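Local coordinates for putative tetR-family transcriptional regulatory protein (Streptomyces coelicolor, PDB 2DG8) that probably regulates transcription as a TetR-family regulator, binding DNA through an N-terminal helix-turn-helix and, as in relatives, responding to a ligand through its C-terminal helices, at residues Ala60-Ile68 / Asp103-Leu113; Phe72-Arg82 / Ser131-Phe139. All coordinates share one frame; numbering follows the deposited sequence.

Contact 1 of 2, residues Ala60-Ile68 / Asp103-Leu113; sequences AFGRFTDHI and DLVLTQELYTL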
loop_
_atom_site.group_PDB
_atom_site.type_symbol
_atom_site.label_atom_id
_atom_site.label_comp_id
_atom_site.label_asym_id
_atom_site.label_seq_id
_atom_site.Cartn_x
_atom_site.Cartn_y
_atom_site.Cartn_z
ATOM N N ALA A 60 5.237 -15.937 -9.496
ATOM C CA ALA A 60 5.302 -14.664 -10.212
ATOM C C ALA A 60 5.593 -13.499 -9.266
ATOM O O ALA A 60 6.484 -12.694 -9.519
ATOM C CB ALA A 60 4.000 -14.403 -10.958
ATOM N N PHE A 61 4.829 -13.408 -8.184
ATOM C CA PHE A 61 5.014 -12.332 -7.217
ATOM C C PHE A 61 6.303 -12.520 -6.430
ATOM O O PHE A 61 6.858 -11.561 -5.878
ATOM C CB PHE A 61 3.814 -12.253 -6.273
ATOM C CG PHE A 61 2.639 -11.492 -6.849
ATOM C CD1 PHE A 61 1.387 -12.084 -6.945
ATOM C CD2 PHE A 61 2.783 -10.168 -7.261
ATOM C CE1 PHE A 61 0.290 -11.372 -7.441
ATOM C CE2 PHE A 61 1.697 -9.446 -7.759
ATOM C CZ PHE A 61 0.443 -10.048 -7.848
ATOM N N GLY A 62 6.771 -13.761 -6.378
ATOM C CA GLY A 62 8.011 -14.045 -5.686
ATOM C C GLY A 62 9.133 -13.487 -6.540
ATOM O O GLY A 62 10.117 -12.969 -6.019
ATOM N N ARG A 63 8.986 -13.596 -7.859
ATOM C CA ARG A 63 9.988 -13.065 -8.779
ATOM C C ARG A 63 10.026 -11.535 -8.681
ATOM O O ARG A 63 11.106 -10.934 -8.670
ATOM C CB ARG A 63 9.672 -13.452 -10.226
ATOM C CG ARG A 63 10.566 -12.733 -11.213
ATOM C CD ARG A 63 9.904 -12.508 -12.562
ATOM N NE ARG A 63 10.097 -13.625 -13.477
ATOM C CZ ARG A 63 10.613 -13.502 -14.698
ATOM N NH1 ARG A 63 10.988 -12.307 -15.149
ATOM N NH2 ARG A 63 10.762 -14.572 -15.464
ATOM N N PHE A 64 8.847 -10.910 -8.651
ATOM C CA PHE A 64 8.764 -9.451 -8.534
ATOM C C PHE A 64 9.389 -9.042 -7.199
ATOM O O PHE A 64 10.092 -8.042 -7.096
ATOM C CB PHE A 64 7.305 -8.976 -8.581
ATOM C CG PHE A 64 7.139 -7.535 -8.208
ATOM C CD1 PHE A 64 6.701 -7.176 -6.937
ATOM C CD2 PHE A 64 7.487 -6.528 -9.110
ATOM C CE1 PHE A 64 6.617 -5.832 -6.566
ATOM C CE2 PHE A 64 7.409 -5.181 -8.746
ATOM C CZ PHE A 64 6.973 -4.836 -7.472
ATOM N N THR A 65 9.131 -9.848 -6.184
ATOM C CA THR A 65 9.661 -9.622 -4.847
ATOM C C THR A 65 11.194 -9.647 -4.843
ATOM O O THR A 65 11.833 -8.777 -4.246
ATOM C CB THR A 65 9.062 -10.678 -3.879
ATOM O OG1 THR A 65 8.052 -10.038 -3.086
ATOM C CG2 THR A 65 10.124 -11.322 -2.995
ATOM N N ASP A 66 11.777 -10.623 -5.530
ATOM C CA ASP A 66 13.234 -10.745 -5.617
ATOM C C ASP A 66 13.826 -9.482 -6.236
ATOM O O ASP A 66 14.881 -8.997 -5.822
ATOM C CB ASP A 66 13.615 -11.956 -6.483
ATOM C CG ASP A 66 13.363 -13.287 -5.786
ATOM O OD1 ASP A 66 13.392 -14.335 -6.469
ATOM O OD2 ASP A 66 13.148 -13.294 -4.555
ATOM N N HIS A 67 13.127 -8.963 -7.238
ATOM C CA HIS A 67 13.532 -7.764 -7.973
ATOM C C HIS A 67 13.641 -6.504 -7.108
ATOM O O HIS A 67 14.645 -5.791 -7.164
ATOM C CB HIS A 67 12.540 -7.531 -9.128
ATOM C CG HIS A 67 12.556 -6.139 -9.675
ATOM N ND1 HIS A 67 13.594 -5.644 -10.436
ATOM C CD2 HIS A 67 11.657 -5.130 -9.565
ATOM C CE1 HIS A 67 13.334 -4.393 -10.770
ATOM N NE2 HIS A 67 12.165 -4.056 -10.254
ATOM N N ILE A 68 12.612 -6.230 -6.313
ATOM C CA ILE A 68 12.619 -5.052 -5.455
ATOM C C ILE A 68 13.647 -5.211 -4.341
ATOM O O ILE A 68 14.323 -4.247 -3.965
ATOM C CB ILE A 68 11.218 -4.788 -4.858
ATOM C CG1 ILE A 68 10.215 -4.542 -5.994
ATOM C CG2 ILE A 68 11.247 -3.555 -3.964
ATOM C CD1 ILE A 68 10.507 -3.292 -6.823
ATOM N N ASP A 103 6.129 -1.212 -11.378
ATOM C CA ASP A 103 6.527 -1.751 -10.084
ATOM C C ASP A 103 5.571 -1.297 -8.972
ATOM O O ASP A 103 5.204 -2.082 -8.091
ATOM C CB ASP A 103 7.968 -1.342 -9.769
ATOM C CG ASP A 103 8.983 -2.087 -10.630
ATOM O OD1 ASP A 103 10.193 -1.777 -10.548
ATOM O OD2 ASP A 103 8.565 -2.995 -11.389
ATOM N N LEU A 104 5.160 -0.034 -9.018
ATOM C CA LEU A 104 4.229 0.492 -8.026
ATOM C C LEU A 104 2.913 -0.288 -8.096
ATOM O O LEU A 104 2.358 -0.676 -7.075
ATOM C CB LEU A 104 3.964 1.978 -8.288
ATOM C CG LEU A 104 2.850 2.652 -7.487
ATOM C CD1 LEU A 104 3.210 2.695 -5.993
ATOM C CD2 LEU A 104 2.632 4.061 -8.043
ATOM N N VAL A 105 2.416 -0.506 -9.309
ATOM C CA VAL A 105 1.166 -1.243 -9.504
ATOM C C VAL A 105 1.275 -2.702 -9.033
ATOM O O VAL A 105 0.373 -3.212 -8.366
ATOM C CB VAL A 105 0.731 -1.203 -11.009
ATOM C CG1 VAL A 105 -0.470 -2.113 -11.253
ATOM C CG2 VAL A 105 0.389 0.222 -11.404
ATOM N N LEU A 106 2.381 -3.368 -9.363
ATOM C CA LEU A 106 2.572 -4.764 -8.952
ATOM C C LEU A 106 2.681 -4.835 -7.432
ATOM O O LEU A 106 2.170 -5.764 -6.797
ATOM C CB LEU A 106 3.820 -5.354 -9.618
ATOM C CG LEU A 106 3.711 -5.587 -11.142
ATOM C CD1 LEU A 106 5.057 -6.066 -11.717
ATOM C CD2 LEU A 106 2.618 -6.620 -11.422
ATOM N N THR A 107 3.336 -3.844 -6.842
ATOM C CA THR A 107 3.461 -3.801 -5.397
ATOM C C THR A 107 2.058 -3.709 -4.794
ATOM O O THR A 107 1.711 -4.458 -3.885
ATOM C CB THR A 107 4.284 -2.566 -4.920
ATOM O OG1 THR A 107 5.606 -2.627 -5.458
ATOM C CG2 THR A 107 4.375 -2.537 -3.413
ATOM N N GLN A 108 1.248 -2.789 -5.301
ATOM C CA GLN A 108 -0.100 -2.633 -4.763
ATOM C C GLN A 108 -0.992 -3.842 -5.045
ATOM O O GLN A 108 -1.842 -4.189 -4.226
ATOM C CB GLN A 108 -0.745 -1.351 -5.303
ATOM C CG GLN A 108 0.031 -0.085 -4.925
ATOM C CD GLN A 108 0.228 0.060 -3.419
ATOM O OE1 GLN A 108 1.289 0.472 -2.963
ATOM N NE2 GLN A 108 -0.796 -0.266 -2.648
ATOM N N GLU A 109 -0.810 -4.487 -6.193
ATOM C CA GLU A 109 -1.622 -5.667 -6.498
ATOM C C GLU A 109 -1.316 -6.718 -5.446
ATOM O O GLU A 109 -2.223 -7.309 -4.864
ATOM C CB GLU A 109 -1.298 -6.226 -7.894
ATOM C CG GLU A 109 -1.917 -5.449 -9.046
ATOM C CD GLU A 109 -3.423 -5.678 -9.187
ATOM O OE1 GLU A 109 -3.962 -6.574 -8.504
ATOM O OE2 GLU A 109 -4.071 -4.975 -9.994
ATOM N N LEU A 110 -0.030 -6.937 -5.190
ATOM C CA LEU A 110 0.372 -7.931 -4.207
ATOM C C LEU A 110 -0.222 -7.657 -2.834
ATOM O O LEU A 110 -0.741 -8.565 -2.186
ATOM C CB LEU A 110 1.899 -8.004 -4.095
ATOM C CG LEU A 110 2.381 -8.923 -2.971
ATOM C CD1 LEU A 110 1.763 -10.297 -3.126
ATOM C CD2 LEU A 110 3.897 -9.009 -2.988
ATOM N N TYR A 111 -0.142 -6.408 -2.391
ATOM C CA TYR A 111 -0.683 -6.031 -1.085
ATOM C C TYR A 111 -2.183 -6.310 -0.972
ATOM O O TYR A 111 -2.657 -6.722 0.085
ATOM C CB TYR A 111 -0.405 -4.550 -0.806
ATOM C CG TYR A 111 1.045 -4.240 -0.537
ATOM C CD1 TYR A 111 1.493 -2.925 -0.443
ATOM C CD2 TYR A 111 1.976 -5.265 -0.369
ATOM C CE1 TYR A 111 2.833 -2.640 -0.189
ATOM C CE2 TYR A 111 3.303 -4.993 -0.118
ATOM C CZ TYR A 111 3.729 -3.685 -0.028
ATOM O OH TYR A 111 5.049 -3.431 0.222
ATOM N N THR A 112 -2.929 -6.081 -2.053
ATOM C CA THR A 112 -4.375 -6.325 -2.029
ATOM C C THR A 112 -4.605 -7.822 -1.937
ATOM O O THR A 112 -5.469 -8.282 -1.192
ATOM C CB THR A 112 -5.080 -5.760 -3.298
ATOM O OG1 THR A 112 -4.853 -4.350 -3.375
ATOM C CG2 THR A 112 -6.592 -5.988 -3.239
ATOM N N LEU A 113 -3.810 -8.585 -2.682
ATOM C CA LEU A 113 -3.927 -10.040 -2.671
ATOM C C LEU A 113 -3.648 -10.579 -1.263
ATOM O O LEU A 113 -4.407 -11.396 -0.732
ATOM C CB LEU A 113 -2.948 -10.657 -3.682
ATOM C CG LEU A 113 -2.978 -12.177 -3.905
ATOM C CD1 LEU A 113 -4.377 -12.660 -4.294
ATOM C CD2 LEU A 113 -1.988 -12.524 -5.009
#

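Contact 2 of 2, residues Phe72-Arg82 / Ser131-Phe139; sequences FDEHLGAAADR and SRVHLEKHF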
loop_
_atom_site.group_PDB
_atom_site.type_symbol
_atom_site.label_atom_id
_atom_site.label_comp_id
_atom_site.label_asym_id
_atom_site.label_seq_id
_atom_site.Cartn_x
_atom_site.Cartn_y
_atom_site.Cartn_z
ATOM N N PHE A 72 16.970 -2.855 -3.150
ATOM C CA PHE A 72 17.434 -2.475 -1.826
ATOM C C PHE A 72 18.934 -2.758 -1.774
ATOM O O PHE A 72 19.720 -1.938 -1.298
ATOM C CB PHE A 72 16.712 -3.291 -0.747
ATOM C CG PHE A 72 15.409 -2.680 -0.286
ATOM C CD1 PHE A 72 15.236 -2.313 1.046
ATOM C CD2 PHE A 72 14.374 -2.445 -1.182
ATOM C CE1 PHE A 72 14.044 -1.723 1.483
ATOM C CE2 PHE A 72 13.173 -1.855 -0.758
ATOM C CZ PHE A 72 13.012 -1.492 0.575
ATOM N N ASP A 73 19.317 -3.922 -2.288
ATOM C CA ASP A 73 20.711 -4.331 -2.313
ATOM C C ASP A 73 21.541 -3.362 -3.140
ATOM O O ASP A 73 22.643 -2.979 -2.746
ATOM C CB ASP A 73 20.846 -5.726 -2.910
ATOM C CG ASP A 73 22.269 -6.239 -2.850
ATOM O OD1 ASP A 73 22.576 -7.227 -3.549
ATOM O OD2 ASP A 73 23.075 -5.651 -2.094
ATOM N N GLU A 74 21.009 -2.969 -4.293
ATOM C CA GLU A 74 21.708 -2.039 -5.168
ATOM C C GLU A 74 22.065 -0.734 -4.447
ATOM O O GLU A 74 23.201 -0.261 -4.529
ATOM C CB GLU A 74 20.851 -1.712 -6.394
ATOM C CG GLU A 74 21.585 -0.885 -7.450
ATOM C CD GLU A 74 20.663 -0.349 -8.539
ATOM O OE1 GLU A 74 19.903 -1.143 -9.136
ATOM O OE2 GLU A 74 20.707 0.873 -8.801
ATOM N N HIS A 75 21.093 -0.154 -3.747
ATOM C CA HIS A 75 21.312 1.099 -3.036
ATOM C C HIS A 75 22.099 0.951 -1.749
ATOM O O HIS A 75 23.064 1.682 -1.518
ATOM C CB HIS A 75 19.976 1.782 -2.711
ATOM C CG HIS A 75 19.334 2.439 -3.889
ATOM N ND1 HIS A 75 18.593 1.741 -4.818
ATOM C CD2 HIS A 75 19.363 3.723 -4.317
ATOM C CE1 HIS A 75 18.192 2.567 -5.767
ATOM N NE2 HIS A 75 18.646 3.775 -5.489
ATOM N N LEU A 76 21.674 0.011 -0.911
ATOM C CA LEU A 76 22.305 -0.219 0.383
ATOM C C LEU A 76 23.670 -0.895 0.302
ATOM O O LEU A 76 24.573 -0.584 1.084
ATOM C CB LEU A 76 21.376 -1.046 1.277
ATOM C CG LEU A 76 20.094 -0.393 1.810
ATOM C CD1 LEU A 76 20.442 0.725 2.790
ATOM C CD2 LEU A 76 19.278 0.151 0.666
ATOM N N GLY A 77 23.819 -1.823 -0.632
ATOM C CA GLY A 77 25.084 -2.521 -0.770
ATOM C C GLY A 77 26.242 -1.590 -1.077
ATOM O O GLY A 77 27.386 -1.885 -0.730
ATOM N N ALA A 78 25.946 -0.460 -1.716
ATOM C CA ALA A 78 26.973 0.512 -2.084
ATOM C C ALA A 78 27.270 1.552 -1.005
ATOM O O ALA A 78 28.041 2.483 -1.240
ATOM C CB ALA A 78 26.573 1.219 -3.378
ATOM N N ALA A 79 26.662 1.402 0.169
ATOM C CA ALA A 79 26.877 2.342 1.266
ATOM C C ALA A 79 28.012 1.870 2.170
ATOM O O ALA A 79 28.026 0.722 2.615
ATOM C CB ALA A 79 25.591 2.513 2.077
ATOM N N ALA A 80 28.948 2.772 2.450
ATOM C CA ALA A 80 30.107 2.466 3.281
ATOM C C ALA A 80 29.880 2.593 4.790
ATOM O O ALA A 80 30.500 1.870 5.574
ATOM C CB ALA A 80 31.282 3.349 2.861
ATOM N N ASP A 81 28.996 3.501 5.193
ATOM C CA ASP A 81 28.705 3.722 6.606
ATOM C C ASP A 81 27.259 4.163 6.811
ATOM O O ASP A 81 26.489 4.234 5.850
ATOM C CB ASP A 81 29.635 4.798 7.155
ATOM C CG ASP A 81 29.814 5.951 6.185
ATOM O OD1 ASP A 81 30.757 5.901 5.369
ATOM O OD2 ASP A 81 28.998 6.898 6.223
ATOM N N ARG A 82 26.898 4.465 8.060
ATOM C CA ARG A 82 25.543 4.916 8.383
ATOM C C ARG A 82 25.142 6.102 7.511
ATOM O O ARG A 82 24.074 6.103 6.900
ATOM C CB ARG A 82 25.428 5.378 9.842
ATOM C CG ARG A 82 25.551 4.327 10.935
ATOM C CD ARG A 82 25.254 4.995 12.287
ATOM N NE ARG A 82 25.881 6.318 12.388
ATOM C CZ ARG A 82 25.620 7.215 13.339
ATOM N NH1 ARG A 82 26.242 8.385 13.336
ATOM N NH2 ARG A 82 24.737 6.950 14.291
ATOM N N SER A 131 14.181 -7.451 2.978
ATOM C CA SER A 131 14.445 -6.015 2.949
ATOM C C SER A 131 15.258 -5.680 4.198
ATOM O O SER A 131 16.291 -5.007 4.131
ATOM C CB SER A 131 13.133 -5.229 2.983
ATOM O OG SER A 131 12.335 -5.514 1.853
ATOM N N ARG A 132 14.786 -6.175 5.339
ATOM C CA ARG A 132 15.447 -5.913 6.610
ATOM C C ARG A 132 16.871 -6.445 6.657
ATOM O O ARG A 132 17.734 -5.855 7.303
ATOM C CB ARG A 132 14.635 -6.502 7.770
ATOM C CG ARG A 132 13.277 -5.845 7.974
ATOM C CD ARG A 132 12.753 -6.105 9.387
ATOM N NE ARG A 132 12.724 -7.527 9.725
ATOM C CZ ARG A 132 11.727 -8.354 9.429
ATOM N NH1 ARG A 132 11.803 -9.631 9.780
ATOM N NH2 ARG A 132 10.649 -7.906 8.795
ATOM N N VAL A 133 17.123 -7.556 5.975
ATOM C CA VAL A 133 18.466 -8.117 5.966
ATOM C C VAL A 133 19.440 -7.045 5.470
ATOM O O VAL A 133 20.399 -6.694 6.164
ATOM C CB VAL A 133 18.551 -9.374 5.056
ATOM C CG1 VAL A 133 19.989 -9.855 4.959
ATOM C CG2 VAL A 133 17.672 -10.490 5.624
ATOM N N HIS A 134 19.185 -6.508 4.281
ATOM C CA HIS A 134 20.063 -5.481 3.724
ATOM C C HIS A 134 20.117 -4.227 4.583
ATOM O O HIS A 134 21.128 -3.529 4.611
ATOM C CB HIS A 134 19.626 -5.107 2.312
ATOM C CG HIS A 134 19.697 -6.247 1.343
ATOM N ND1 HIS A 134 18.580 -6.929 0.916
ATOM C CD2 HIS A 134 20.758 -6.857 0.767
ATOM C CE1 HIS A 134 18.950 -7.917 0.117
ATOM N NE2 HIS A 134 20.265 -7.894 0.013
ATOM N N LEU A 135 19.027 -3.940 5.284
ATOM C CA LEU A 135 18.975 -2.763 6.136
ATOM C C LEU A 135 19.848 -3.002 7.365
ATOM O O LEU A 135 20.512 -2.089 7.855
ATOM C CB LEU A 135 17.533 -2.495 6.557
ATOM C CG LEU A 135 16.740 -1.273 6.083
ATOM C CD1 LEU A 135 17.223 -0.683 4.759
ATOM C CD2 LEU A 135 15.304 -1.710 6.006
ATOM N N GLU A 136 19.850 -4.239 7.849
ATOM C CA GLU A 136 20.637 -4.586 9.023
ATOM C C GLU A 136 22.137 -4.621 8.761
ATOM O O GLU A 136 22.918 -4.884 9.672
ATOM C CB GLU A 136 20.184 -5.923 9.598
ATOM C CG GLU A 136 18.776 -5.893 10.150
ATOM C CD GLU A 136 18.395 -7.197 10.801
ATOM O OE1 GLU A 136 17.194 -7.398 11.075
ATOM O OE2 GLU A 136 19.303 -8.019 11.043
ATOM N N LYS A 137 22.541 -4.369 7.523
ATOM C CA LYS A 137 23.959 -4.341 7.214
ATOM C C LYS A 137 24.507 -2.990 7.672
ATOM O O LYS A 137 25.718 -2.768 7.677
ATOM C CB LYS A 137 24.197 -4.513 5.713
ATOM C CG LYS A 137 23.886 -5.902 5.185
ATOM C CD LYS A 137 24.173 -5.990 3.691
ATOM C CE LYS A 137 23.692 -7.313 3.104
ATOM N NZ LYS A 137 23.942 -7.367 1.632
ATOM N N HIS A 138 23.609 -2.089 8.066
ATOM C CA HIS A 138 24.021 -0.766 8.514
ATOM C C HIS A 138 23.382 -0.319 9.821
ATOM O O HIS A 138 23.945 0.508 10.530
ATOM C CB HIS A 138 23.716 0.284 7.442
ATOM C CG HIS A 138 24.379 0.024 6.125
ATOM N ND1 HIS A 138 23.814 -0.769 5.150
ATOM C CD2 HIS A 138 25.551 0.471 5.616
ATOM C CE1 HIS A 138 24.608 -0.797 4.094
ATOM N NE2 HIS A 138 25.668 -0.052 4.351
ATOM N N PHE A 139 22.204 -0.851 10.132
ATOM C CA PHE A 139 21.500 -0.472 11.352
ATOM C C PHE A 139 21.147 -1.701 12.168
ATOM O O PHE A 139 21.063 -2.805 11.628
ATOM C CB PHE A 139 20.212 0.283 11.004
ATOM C CG PHE A 139 20.426 1.471 10.101
ATOM C CD1 PHE A 139 20.855 2.688 10.617
ATOM C CD2 PHE A 139 20.234 1.356 8.727
ATOM C CE1 PHE A 139 21.093 3.776 9.777
ATOM C CE2 PHE A 139 20.469 2.435 7.878
ATOM C CZ PHE A 139 20.901 3.645 8.405
#

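Contact 1 of 2, residues Ala60-Ile68 / Asp103-Leu113
The Phe64 ring carries Leu106 on one face and polar atoms at its rim. Leu106 CB stands 3.8 Å from the Phe64 ring centroid, 14° off the normal, a CH-pi contact. At the ring edge, in its plane, lie Thr107 OG1, 3.3 Å from Phe64 CZ, and Asp103 OD2. The Phe61 ring has Leu110 over one face, with Leu110 CD1 4.3 Å from its centroid in a second CH-pi contact. Phe61 is a knob in a hole formed by Leu106, Glu109, Leu110 and Leu113. Phe61 CE1 also meets Leu113 CD2, at 3.5 Å. The two phenylalanines leave helix 53-77 differently. CG of Phe64 is anti to the backbone N (chi1 169°), whereas CG of Phe61 lies beside it. Both rings reach helix 101-116. The N-to-C directions of the two segments are 128° apart.

At the more exposed end, His67 NE2 donates to Asp103 OD1 over 3.0 Å. The oxygen lies in the imidazole plane, but the nitrogen approaches from above the carboxylate plane. With an alanine in place of Asp103, His67 NE2 would probably lose this acceptor and the imidazole would be freer to turn. Asp103 O accepts from Thr107 N and, on the opposite face of its plane, from Thr107 OG1 at 2.7 Å. That second bond fixes the hydroxyl beside the Phe64 edge.

Ile22 of helix 10-25 also packs on Phe61, which places the contact against the probable DNA-binding part. Glu109 turns its carboxylate away, to a salt bridge with Arg116 of the second subunit. Rings and leucines hold the two helices by apolar packing, while the single His67-Asp103 bond, at the more exposed edge, is likely to add direction more than bulk.

Contact 2 of 2, residues Phe72-Arg82 / Ser131-Phe139
Helical residues 72-77 and 131-135 run nearly parallel, 9° apart with axes 9.6 Å from each other, and both segments then leave their helices for turns that also meet. Phe72 and Ser131 touch first. Ser131 CB is 3.9 Å from Phe72 CE1, and Ser131 OG lies over one face of the ring, offset toward its rim. That hydroxyl is bonded back to Trp127 O in its own helix.

Asp73 packs over a face of His134. Its CB is 4.0 Å from the His134 ring centroid, a CH-pi contact. With CG anti to the backbone N (chi1 -175°), the Asp73 carboxylate is turned nearly parallel to the imidazole plane, 19° apart. Lys137 NZ is 4.2 Å from Asp73 OD2, beyond a salt bridge, though the opposite charges would probably still attract. Deeper in, Leu76 CD1 meets Leu135 CD1 at 4.0 Å.

This is the all-helical C-terminal part of a TetR-family regulator. Here helix 53-77 ends beside helix 121-135, and the turn leading to helix 82-98 is tied to the one leading to helix 141-159.

His138 makes that tie. Its NE2 donates to Ala79 O over 3.0 Å in a nearly straight bond. The oxygen is in the imidazole plane, while the donor stands above the carbonyl plane. Leu76 O lies at the same ring's edge, near CE1, and Ala79 CB is 3.4 Å from His138 NE2. His138 ND1 is buried here with no partner in the model. Ala85 of helix 82-98 also packs on His138, and Leu147 of helix 141-159 touches the Phe139 ring.

How the contacts relate
Both contacts use helix 53-77, and their centres lie about 21 Å apart. Contact 1 takes the earlier segment, 60-68, and contact 2 the end of the helix and the turn after it. The partners, helices 101-116 and 121-135, follow each other in the chain. The segments alternate along the sequence. Contact 1 lies about 5 Å from the chain centre and beside the second subunit; contact 2 lies about 16 Å out, untouched by that subunit. One long helix thus joins the region near helix 10-25 to the far end of the C-terminal bundle. In relatives the helix after the DNA-binding part links it to the ligand-binding helices, and helix 53-77 is probably the equivalent here.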